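Local coordinates for lipoprotein (Paraburkholderia phytofirmans, PDB 5T11) that probably guides export of the Pel polysaccharide across the outer membrane, as a periplasmic lipoprotein that assembles into dodecamers, at residues D19-V24 with N45-G50; S41-T46 with K151-L156; Y90-A95 with V125-T130; P109-T114 with T146-K151. The protein carries 1 engineered substitution. One frame throughout, in Å; residues are numbered along the deposited sequence.

Contact 1: residues D19-V24 with N45-G50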
loop_
_atom_site.group_PDB
_atom_site.type_symbol
_atom_site.label_atom_id
_atom_site.label_comp_id
_atom_site.label_asym_id
_atom_site.label_seq_id
_atom_site.Cartn_x
_atom_site.Cartn_y
_atom_site.Cartn_z
ATOM N N ASP B 19 5.513 56.226 -9.240
ATOM C CA ASP B 19 6.705 55.387 -9.295
ATOM C C ASP B 19 6.337 54.045 -9.913
ATOM O O ASP B 19 5.529 53.304 -9.346
ATOM C CB ASP B 19 7.286 55.173 -7.898
ATOM C CG ASP B 19 7.981 56.403 -7.346
ATOM O OD1 ASP B 19 8.445 57.246 -8.143
ATOM O OD2 ASP B 19 8.075 56.513 -6.100
ATOM N N LYS B 20 6.931 53.722 -11.063
ATOM C CA LYS B 20 6.659 52.452 -11.729
ATOM C C LYS B 20 7.447 51.340 -11.044
ATOM O O LYS B 20 8.670 51.429 -10.907
ATOM C CB LYS B 20 7.005 52.538 -13.212
ATOM C CG LYS B 20 6.375 53.748 -13.887
ATOM C CD LYS B 20 6.330 53.641 -15.402
ATOM C CE LYS B 20 5.418 54.723 -15.973
ATOM N NZ LYS B 20 4.115 54.794 -15.237
ATOM N N VAL B 21 6.746 50.301 -10.610
ATOM C CA VAL B 21 7.337 49.168 -9.906
ATOM C C VAL B 21 7.098 47.908 -10.724
ATOM O O VAL B 21 5.959 47.620 -11.112
ATOM C CB VAL B 21 6.742 49.006 -8.496
ATOM C CG1 VAL B 21 7.317 47.768 -7.801
ATOM C CG2 VAL B 21 6.963 50.265 -7.681
ATOM N N ALA B 22 8.163 47.159 -10.978
ATOM C CA ALA B 22 8.060 45.836 -11.577
ATOM C C ALA B 22 8.211 44.786 -10.485
ATOM O O ALA B 22 9.124 44.879 -9.658
ATOM C CB ALA B 22 9.123 45.634 -12.658
ATOM N N VAL B 23 7.306 43.808 -10.472
ATOM C CA VAL B 23 7.419 42.648 -9.586
ATOM C C VAL B 23 8.125 41.547 -10.365
ATOM O O VAL B 23 7.675 41.153 -11.448
ATOM C CB VAL B 23 6.048 42.179 -9.079
ATOM C CG1 VAL B 23 6.189 40.874 -8.278
ATOM C CG2 VAL B 23 5.381 43.281 -8.254
ATOM N N VAL B 24 9.247 41.077 -9.830
ATOM C CA VAL B 24 10.151 40.180 -10.535
ATOM C C VAL B 24 10.342 38.918 -9.697
ATOM O O VAL B 24 10.643 39.005 -8.502
ATOM C CB VAL B 24 11.503 40.866 -10.806
ATOM C CG1 VAL B 24 12.610 39.851 -10.981
ATOM C CG2 VAL B 24 11.403 41.771 -12.016
ATOM N N ASN B 45 -1.083 43.142 -6.593
ATOM C CA ASN B 45 -2.356 43.772 -6.249
ATOM C C ASN B 45 -2.245 44.582 -4.957
ATOM O O ASN B 45 -2.859 45.649 -4.839
ATOM C CB ASN B 45 -3.466 42.726 -6.146
ATOM C CG ASN B 45 -4.164 42.474 -7.488
ATOM O OD1 ASN B 45 -3.660 42.855 -8.553
ATOM N ND2 ASN B 45 -5.337 41.839 -7.439
ATOM N N THR B 46 -1.449 44.110 -3.996
ATOM C CA THR B 46 -1.285 44.836 -2.739
ATOM C C THR B 46 -0.636 46.197 -2.970
ATOM O O THR B 46 -1.147 47.230 -2.516
ATOM C CB THR B 46 -0.456 43.996 -1.755
ATOM O OG1 THR B 46 -1.109 42.740 -1.509
ATOM C CG2 THR B 46 -0.273 44.734 -0.426
ATOM N N LEU B 47 0.486 46.218 -3.699
ATOM C CA LEU B 47 1.118 47.481 -4.077
ATOM C C LEU B 47 0.135 48.412 -4.771
ATOM O O LEU B 47 0.170 49.633 -4.560
ATOM C CB LEU B 47 2.314 47.226 -4.993
ATOM C CG LEU B 47 3.559 46.555 -4.417
ATOM C CD1 LEU B 47 4.594 46.382 -5.534
ATOM C CD2 LEU B 47 4.134 47.353 -3.245
ATOM N N ARG B 48 -0.739 47.858 -5.620
ATOM C CA ARG B 48 -1.750 48.678 -6.283
ATOM C C ARG B 48 -2.804 49.158 -5.298
ATOM O O ARG B 48 -3.222 50.319 -5.349
ATOM C CB ARG B 48 -2.425 47.902 -7.411
ATOM C CG ARG B 48 -1.619 47.791 -8.671
ATOM C CD ARG B 48 -2.478 47.176 -9.767
ATOM N NE ARG B 48 -1.659 46.611 -10.825
ATOM C CZ ARG B 48 -1.459 45.316 -11.005
ATOM N NH1 ARG B 48 -2.049 44.438 -10.204
ATOM N NH2 ARG B 48 -0.687 44.907 -12.006
ATOM N N ALA B 49 -3.263 48.264 -4.418
ATOM C CA ALA B 49 -4.178 48.663 -3.356
ATOM C C ALA B 49 -3.590 49.787 -2.514
ATOM O O ALA B 49 -4.329 50.647 -2.029
ATOM C CB ALA B 49 -4.520 47.459 -2.477
ATOM N N GLY B 50 -2.268 49.812 -2.359
ATOM C CA GLY B 50 -1.550 50.814 -1.604
ATOM C C GLY B 50 -1.355 52.145 -2.290
ATOM O O GLY B 50 -0.719 53.031 -1.713
#
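L47, on the helix of the beta-alpha-beta unit made of strand 21-28, helix 35-49 and strand 55-57, reaches down to V21 and V23 on the unit's first strand. The two valines alternate with A22, so their side chains point to the helix while A22 faces the opposite way, against helix 78-85. One methyl group, L47 CD1, does all the touching from the helix side. L47 CD1 sits 3.8 Å from V21 CG1 and, a little more loosely, 4.2 Å from V23 CG2, and so spans the gap between two valines that are neighbours on this face. The leucine can do this because its chain runs out straight: CD1 lies anti to CA (chi2 179°), carrying the methyl as far as possible from the helix backbone. V21 and L47 meet at about a right angle, and V23 is approached more obliquely. The two backbones stay well apart, with V21 CA and L47 CA 8.7 Å from each other, and the side chains alone fill that distance. The other branch of L47 turns to L156, and the same side chain also packs on L92 of strand 90-99, so the leucine is buried on several sides. Polar residues hold the flanks: R48 NH2 bonds to V55 O on the unit's last strand, and K20 makes a salt bridge with D54. Valines from a parallel strand meeting a helix leucine in this way are typical of the strand-to-helix packing inside a beta-alpha-beta crossover.

Contact 2: residues S41-T46 with K151-L156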
loop_
_atom_site.group_PDB
_atom_site.type_symbol
_atom_site.label_atom_id
_atom_site.label_comp_id
_atom_site.label_asym_id
_atom_site.label_seq_id
_atom_site.Cartn_x
_atom_site.Cartn_y
_atom_site.Cartn_z
ATOM N N SER B 41 1.454 37.638 -7.661
ATOM C CA SER B 41 0.136 38.183 -7.978
ATOM C C SER B 41 -0.459 38.919 -6.789
ATOM O O SER B 41 -0.981 40.032 -6.929
ATOM C CB SER B 41 -0.811 37.066 -8.427
ATOM O OG SER B 41 -0.366 36.512 -9.645
ATOM N N ILE B 42 -0.423 38.294 -5.610
ATOM C CA ILE B 42 -0.938 38.965 -4.421
ATOM C C ILE B 42 -0.144 40.240 -4.165
ATOM O O ILE B 42 -0.719 41.297 -3.874
ATOM C CB ILE B 42 -0.911 38.017 -3.204
ATOM C CG1 ILE B 42 -1.882 36.860 -3.404
ATOM C CG2 ILE B 42 -1.282 38.785 -1.917
ATOM C CD1 ILE B 42 -1.588 35.625 -2.488
ATOM N N ALA B 43 1.184 40.176 -4.323
ATOM C CA ALA B 43 2.013 41.341 -4.019
ATOM C C ALA B 43 1.732 42.478 -4.988
ATOM O O ALA B 43 1.645 43.644 -4.575
ATOM C CB ALA B 43 3.500 40.978 -4.046
ATOM N N ALA B 44 1.578 42.156 -6.280
ATOM C CA ALA B 44 1.268 43.185 -7.267
ATOM C C ALA B 44 -0.030 43.904 -6.919
ATOM O O ALA B 44 -0.090 45.144 -6.936
ATOM C CB ALA B 44 1.187 42.578 -8.671
ATOM N N ASN B 45 -1.083 43.142 -6.593
ATOM C CA ASN B 45 -2.356 43.772 -6.249
ATOM C C ASN B 45 -2.245 44.582 -4.957
ATOM O O ASN B 45 -2.859 45.649 -4.839
ATOM C CB ASN B 45 -3.466 42.726 -6.146
ATOM C CG ASN B 45 -4.164 42.474 -7.488
ATOM O OD1 ASN B 45 -3.660 42.855 -8.553
ATOM N ND2 ASN B 45 -5.337 41.839 -7.439
ATOM N N THR B 46 -1.449 44.110 -3.996
ATOM C CA THR B 46 -1.285 44.836 -2.739
ATOM C C THR B 46 -0.636 46.197 -2.970
ATOM O O THR B 46 -1.147 47.230 -2.516
ATOM C CB THR B 46 -0.456 43.996 -1.755
ATOM O OG1 THR B 46 -1.109 42.740 -1.509
ATOM C CG2 THR B 46 -0.273 44.734 -0.426
ATOM N N LYS B 151 0.253 43.205 5.121
ATOM C CA LYS B 151 0.950 43.778 6.273
ATOM C C LYS B 151 2.415 44.058 5.936
ATOM O O LYS B 151 2.921 45.168 6.160
ATOM C CB LYS B 151 0.823 42.818 7.471
ATOM C CG LYS B 151 1.415 43.304 8.788
ATOM C CD LYS B 151 0.643 44.506 9.328
ATOM C CE LYS B 151 1.131 44.943 10.710
ATOM N NZ LYS B 151 0.601 46.292 11.050
ATOM N N VAL B 152 3.103 43.063 5.359
ATOM C CA VAL B 152 4.535 43.171 5.087
ATOM C C VAL B 152 4.828 44.330 4.133
ATOM O O VAL B 152 5.817 45.056 4.304
ATOM C CB VAL B 152 5.067 41.836 4.527
ATOM C CG1 VAL B 152 6.455 42.022 3.927
ATOM C CG2 VAL B 152 5.084 40.753 5.619
ATOM N N LEU B 153 3.998 44.507 3.111
ATOM C CA LEU B 153 4.220 45.534 2.097
ATOM C C LEU B 153 3.570 46.870 2.442
ATOM O O LEU B 153 3.625 47.806 1.630
ATOM C CB LEU B 153 3.710 45.052 0.732
ATOM C CG LEU B 153 4.384 43.798 0.149
ATOM C CD1 LEU B 153 3.851 43.495 -1.259
ATOM C CD2 LEU B 153 5.913 43.934 0.133
ATOM N N SER B 154 2.968 46.989 3.626
ATOM C CA SER B 154 2.328 48.248 3.997
ATOM C C SER B 154 3.256 49.468 3.972
ATOM O O SER B 154 2.753 50.565 3.670
ATOM C CB SER B 154 1.669 48.117 5.378
ATOM O OG SER B 154 2.637 48.029 6.405
ATOM N N PRO B 155 4.563 49.379 4.269
ATOM C CA PRO B 155 5.403 50.586 4.140
ATOM C C PRO B 155 5.601 51.057 2.700
ATOM O O PRO B 155 6.107 52.170 2.504
ATOM C CB PRO B 155 6.735 50.165 4.775
ATOM C CG PRO B 155 6.401 48.949 5.635
ATOM C CD PRO B 155 5.313 48.260 4.882
ATOM N N LEU B 156 5.230 50.271 1.690
ATOM C CA LEU B 156 5.345 50.711 0.303
ATOM C C LEU B 156 4.081 51.388 -0.222
ATOM O O LEU B 156 3.990 51.658 -1.425
ATOM C CB LEU B 156 5.704 49.537 -0.604
ATOM C CG LEU B 156 6.950 48.744 -0.197
ATOM C CD1 LEU B 156 7.260 47.683 -1.242
ATOM C CD2 LEU B 156 8.139 49.666 0.005
#
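L153 packs against A43 and T46 where the end of helix 141-152 comes alongside helix 35-49. The tight part is the alanine. L153 CD1 lies 3.8 Å from A43 CB and 4.0 Å from A43 CA, so the methyl rests against the helix backbone itself, which the small alanine leaves accessible. An extended leucine chain delivers it there, with CD1 anti to CA (chi2 -176°). This side is buried: F115 and L92 of the sheet touch both A43 and L153, and W127 also packs on the leucine.

Toward the solvent the fit is looser. T46 CG2 stands 4.2 Å from L153 CB and meets the leucine at its root, the two side chains crossing at about a right angle. The threonine hydroxyl takes no part, because T46 OG1 turns back along its own helix and bonds to I42 O at 2.8 Å, from 44° out of the carbonyl plane; the same oxygen also accepts from T46 N. K151, which is exposed, points its side chain off the interface. S154 OG bonds in the carbonyl plane to K151 O at 2.9 Å, and S154 N bonds to that oxygen too, so two donors share the K151 carbonyl oxygen. Two helices side by side on one face of a sheet, bridged by a leucine at the end of one and an alanine of the other, are typical of a layered alpha/beta fold.

Contact 3: residues Y90-A95 with V125-T130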
loop_
_atom_site.group_PDB
_atom_site.type_symbol
_atom_site.label_atom_id
_atom_site.label_comp_id
_atom_site.label_asym_id
_atom_site.label_seq_id
_atom_site.Cartn_x
_atom_site.Cartn_y
_atom_site.Cartn_z
ATOM N N TYR B 90 11.505 50.989 -9.537
ATOM C CA TYR B 90 11.890 49.980 -8.548
ATOM C C TYR B 90 11.469 48.587 -9.000
ATOM O O TYR B 90 10.528 48.420 -9.780
ATOM C CB TYR B 90 11.263 50.241 -7.170
ATOM C CG TYR B 90 11.565 51.588 -6.568
ATOM C CD1 TYR B 90 12.802 51.851 -5.992
ATOM C CD2 TYR B 90 10.611 52.597 -6.562
ATOM C CE1 TYR B 90 13.083 53.084 -5.437
ATOM C CE2 TYR B 90 10.882 53.834 -6.004
ATOM C CZ TYR B 90 12.124 54.073 -5.443
ATOM O OH TYR B 90 12.415 55.301 -4.884
ATOM N N VAL B 91 12.175 47.582 -8.476
ATOM C CA VAL B 91 11.828 46.176 -8.646
ATOM C C VAL B 91 11.530 45.592 -7.270
ATOM O O VAL B 91 12.302 45.797 -6.323
ATOM C CB VAL B 91 12.951 45.379 -9.338
ATOM C CG1 VAL B 91 12.800 43.897 -9.076
ATOM C CG2 VAL B 91 12.921 45.614 -10.818
ATOM N N LEU B 92 10.403 44.895 -7.156
ATOM C CA LEU B 92 10.070 44.125 -5.967
ATOM C C LEU B 92 10.368 42.664 -6.271
ATOM O O LEU B 92 9.824 42.103 -7.229
ATOM C CB LEU B 92 8.604 44.302 -5.564
ATOM C CG LEU B 92 8.245 43.521 -4.288
ATOM C CD1 LEU B 92 8.737 44.268 -3.061
ATOM C CD2 LEU B 92 6.746 43.183 -4.162
ATOM N N SER B 93 11.267 42.075 -5.493
ATOM C CA SER B 93 11.611 40.669 -5.583
ATOM C C SER B 93 11.486 40.068 -4.186
ATOM O O SER B 93 11.068 40.739 -3.237
ATOM C CB SER B 93 13.020 40.482 -6.157
ATOM O OG SER B 93 13.240 39.127 -6.509
ATOM N N GLY B 94 11.857 38.804 -4.053
ATOM C CA GLY B 94 11.814 38.159 -2.753
ATOM C C GLY B 94 11.786 36.647 -2.901
ATOM O O GLY B 94 12.186 36.106 -3.932
ATOM N N ALA B 95 11.305 35.989 -1.845
ATOM C CA ALA B 95 11.249 34.534 -1.806
ATOM C C ALA B 95 10.165 34.072 -0.841
ATOM O O ALA B 95 9.860 34.742 0.157
ATOM C CB ALA B 95 12.595 33.929 -1.393
ATOM N N VAL B 125 19.546 47.594 -2.982
ATOM C CA VAL B 125 18.387 47.256 -2.156
ATOM C C VAL B 125 18.095 48.450 -1.250
ATOM O O VAL B 125 18.898 48.788 -0.375
ATOM C CB VAL B 125 18.626 45.984 -1.334
ATOM C CG1 VAL B 125 17.485 45.781 -0.336
ATOM C CG2 VAL B 125 18.755 44.772 -2.249
ATOM N N VAL B 126 16.950 49.106 -1.468
ATOM C CA VAL B 126 16.602 50.301 -0.702
ATOM C C VAL B 126 15.590 50.008 0.395
ATOM O O VAL B 126 15.333 50.885 1.237
ATOM C CB VAL B 126 16.079 51.429 -1.621
ATOM C CG1 VAL B 126 17.160 51.856 -2.630
ATOM C CG2 VAL B 126 14.792 51.010 -2.327
ATOM N N TRP B 127 15.037 48.801 0.436
ATOM C CA TRP B 127 14.056 48.414 1.440
ATOM C C TRP B 127 13.918 46.904 1.386
ATOM O O TRP B 127 14.041 46.301 0.312
ATOM C CB TRP B 127 12.703 49.098 1.182
ATOM C CG TRP B 127 11.578 48.700 2.093
ATOM C CD1 TRP B 127 11.165 49.351 3.218
ATOM C CD2 TRP B 127 10.694 47.575 1.930
ATOM N NE1 TRP B 127 10.094 48.698 3.776
ATOM C CE2 TRP B 127 9.780 47.607 3.003
ATOM C CE3 TRP B 127 10.591 46.552 0.981
ATOM C CZ2 TRP B 127 8.780 46.645 3.164
ATOM C CZ3 TRP B 127 9.595 45.587 1.141
ATOM C CH2 TRP B 127 8.705 45.640 2.225
ATOM N N SER B 128 13.674 46.299 2.545
ATOM C CA SER B 128 13.457 44.859 2.586
ATOM C C SER B 128 12.669 44.528 3.842
ATOM O O SER B 128 12.590 45.333 4.780
ATOM C CB SER B 128 14.782 44.084 2.551
ATOM O OG SER B 128 15.635 44.454 3.630
ATOM N N ALA B 129 12.089 43.329 3.850
ATOM C CA ALA B 129 11.262 42.913 4.974
ATOM C C ALA B 129 11.036 41.410 4.923
ATOM O O ALA B 129 11.187 40.767 3.880
ATOM C CB ALA B 129 9.917 43.647 4.998
ATOM N N THR B 130 10.674 40.872 6.081
ATOM C CA THR B 130 10.382 39.465 6.306
ATOM C C THR B 130 9.103 39.370 7.125
ATOM O O THR B 130 8.910 40.132 8.088
ATOM C CB THR B 130 11.528 38.760 7.054
ATOM O OG1 THR B 130 12.763 38.955 6.344
ATOM C CG2 THR B 130 11.248 37.251 7.197
#
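Y90 and V126 bury the most surface here, followed by L92, whose partner is W127. They belong to strands 90-99 and 125-134, which are not neighbours: strand 109-119 runs between them, so the side chains meet over the middle strand while the backbones remain far apart, with Y90 CA and V126 CA 9.2 Å from each other. The Y90 ring offers CE1, the carbon next to the one bearing the hydroxyl, and V126 CG2 comes to 4.1 Å from Y90 CE1. The approach to the ring is oblique, and the two side chains cross at about a right angle. V126 CG1 lies beside the backbone N (chi1 -62°), which leaves CG2 between the backbone N and the carbonyl carbon, the crowded position for a branch, and CG2 is the branch that touches the tyrosine. L117 of the middle strand packs on the Y90 side chain as well.

Further along, L92 CD1 stands 4.5 Å from W127 CZ3, on the six-membered part of the indole, again obliquely and at the loose limit of contact. The CB of L92 does not aim at the indole; the methyl arrives only at the end of the chain. V126 and W127 both lie opposite L117 in a classic beta bulge, which lets two consecutive side chains turn toward strand 90-99. W127 also has A129 N over one face, offset toward the rim. With only carbon meeting carbon at these separations, the contact implies hydrophobic and dispersion packing that sets no strict direction; the backbone bonds of the sheet do the directional work.

Contact 4: residues P109-T114 with T146-K151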
loop_
_atom_site.group_PDB
_atom_site.type_symbol
_atom_site.label_atom_id
_atom_site.label_comp_id
_atom_site.label_asym_id
_atom_site.label_seq_id
_atom_site.Cartn_x
_atom_site.Cartn_y
_atom_site.Cartn_z
ATOM N N PRO B 109 -2.770 26.618 8.263
ATOM C CA PRO B 109 -1.928 27.249 7.235
ATOM C C PRO B 109 -0.767 28.014 7.849
ATOM O O PRO B 109 -0.881 28.607 8.923
ATOM C CB PRO B 109 -2.894 28.211 6.525
ATOM C CG PRO B 109 -3.941 28.541 7.574
ATOM C CD PRO B 109 -4.103 27.242 8.363
ATOM N N VAL B 110 0.365 27.997 7.151
ATOM C CA VAL B 110 1.568 28.700 7.582
ATOM C C VAL B 110 2.222 29.340 6.358
ATOM O O VAL B 110 2.322 28.716 5.297
ATOM C CB VAL B 110 2.551 27.750 8.310
ATOM C CG1 VAL B 110 1.979 27.286 9.652
ATOM C CG2 VAL B 110 2.828 26.538 7.459
ATOM N N VAL B 111 2.679 30.585 6.511
ATOM C CA VAL B 111 3.264 31.363 5.416
ATOM C C VAL B 111 4.518 32.076 5.907
ATOM O O VAL B 111 4.506 32.709 6.970
ATOM C CB VAL B 111 2.267 32.401 4.860
ATOM C CG1 VAL B 111 2.916 33.249 3.753
ATOM C CG2 VAL B 111 1.002 31.704 4.334
ATOM N N GLY B 112 5.598 31.982 5.129
ATOM C CA GLY B 112 6.806 32.757 5.372
ATOM C C GLY B 112 7.298 33.376 4.068
ATOM O O GLY B 112 7.377 32.666 3.058
ATOM N N VAL B 113 7.589 34.691 4.060
ATOM C CA VAL B 113 7.973 35.431 2.857
ATOM C C VAL B 113 9.042 36.461 3.205
ATOM O O VAL B 113 9.039 37.047 4.292
ATOM C CB VAL B 113 6.780 36.157 2.192
ATOM C CG1 VAL B 113 5.771 35.171 1.659
ATOM C CG2 VAL B 113 6.123 37.129 3.175
ATOM N N THR B 114 9.957 36.688 2.261
ATOM C CA THR B 114 10.919 37.781 2.329
ATOM C C THR B 114 10.786 38.617 1.057
ATOM O O THR B 114 10.545 38.073 -0.027
ATOM C CB THR B 114 12.357 37.253 2.485
ATOM O OG1 THR B 114 12.580 36.206 1.531
ATOM C CG2 THR B 114 12.599 36.693 3.899
ATOM N N THR B 146 -2.576 36.354 1.935
ATOM C CA THR B 146 -2.939 37.673 1.431
ATOM C C THR B 146 -2.877 38.707 2.550
ATOM O O THR B 146 -2.328 39.802 2.374
ATOM C CB THR B 146 -4.334 37.649 0.801
ATOM O OG1 THR B 146 -5.276 37.157 1.766
ATOM C CG2 THR B 146 -4.357 36.760 -0.454
ATOM N N SER B 147 -3.438 38.366 3.710
ATOM C CA SER B 147 -3.388 39.248 4.872
ATOM C C SER B 147 -1.948 39.576 5.267
ATOM O O SER B 147 -1.642 40.721 5.627
ATOM C CB SER B 147 -4.138 38.588 6.033
ATOM O OG SER B 147 -4.288 39.447 7.144
ATOM N N LEU B 148 -1.043 38.589 5.190
ATOM C CA LEU B 148 0.330 38.802 5.649
ATOM C C LEU B 148 1.119 39.678 4.681
ATOM O O LEU B 148 1.861 40.580 5.100
ATOM C CB LEU B 148 1.042 37.460 5.832
ATOM C CG LEU B 148 2.548 37.551 6.112
ATOM C CD1 LEU B 148 2.810 38.207 7.476
ATOM C CD2 LEU B 148 3.247 36.165 6.041
ATOM N N ILE B 149 0.990 39.407 3.388
ATOM C CA ILE B 149 1.694 40.203 2.395
ATOM C C ILE B 149 1.219 41.650 2.441
ATOM O O ILE B 149 2.024 42.586 2.324
ATOM C CB ILE B 149 1.520 39.569 1.008
ATOM C CG1 ILE B 149 2.365 38.299 0.935
ATOM C CG2 ILE B 149 1.916 40.565 -0.100
ATOM C CD1 ILE B 149 1.897 37.291 -0.083
ATOM N N ALA B 150 -0.086 41.861 2.655
ATOM C CA ALA B 150 -0.597 43.221 2.832
ATOM C C ALA B 150 0.099 43.914 3.997
ATOM O O ALA B 150 0.515 45.074 3.887
ATOM C CB ALA B 150 -2.113 43.205 3.042
ATOM N N LYS B 151 0.253 43.205 5.121
ATOM C CA LYS B 151 0.950 43.778 6.273
ATOM C C LYS B 151 2.415 44.058 5.936
ATOM O O LYS B 151 2.921 45.168 6.160
ATOM C CB LYS B 151 0.823 42.818 7.471
ATOM C CG LYS B 151 1.415 43.304 8.788
ATOM C CD LYS B 151 0.643 44.506 9.328
ATOM C CE LYS B 151 1.131 44.943 10.710
ATOM N NZ LYS B 151 0.601 46.292 11.050
#
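L148 of helix 141-152 lies over V111 and V113, two alternate residues of strand 109-119, as the helix covers one face of the mixed sheet. From its root, L148 CB is still clear of the strand, about 5.1 Å from V111 CG1. The first torsion sets CG anti to the backbone N (chi1 171°), and L148 CG comes down to 4.6 Å from V113 CG2 without quite touching. There the chain forks. L148 CD1 turns aside, 5.5 Å from V113 CG2, whereas CD2 continues anti to CA and becomes the tip that makes the contact. L148 CD2 meets V111 CG1 at 3.7 Å and V113 CG2 at 4.2 Å, so a single methyl serves both valines.

The two approaches differ. V111 and L148 run antiparallel alongside each other, whereas V113 and L148 meet end on. Both valines point to the helix because successive residues of a strand alternate between its faces. I149 lends further cover near V113 and also touches I42 and T46 of helix 35-49, which ties this helix to its neighbour in the layer. L141, V144 and A145, earlier in the same helix, also touch V111. L148 CD2 settles close enough to the strand to lie 3.8 Å from the backbone oxygen V111 O.

Contacts 1, 2 and 4 join two helices to each other and to one face of the mixed sheet, and contact 3 lies within that sheet. Contacts 1 and 2 share N45 and T46, their centres 7 Å apart, and meet where L47 CD2 touches L156 CD1 at 3.7 Å. Contact 2 reaches contact 3 through W127, which packs on L153, P155 and L156. Contacts 2 and 4 share K151, with I42 CD1 3.6 Å from T146 CG2. Contacts 1 and 4 are farthest apart, about 16 Å between centres, on opposite sides of the chain's centre. Toward neighbouring subunits, N45 donates to T130 of another chain, so residues of contacts 1, 2 and 3 also help build the dodecamer.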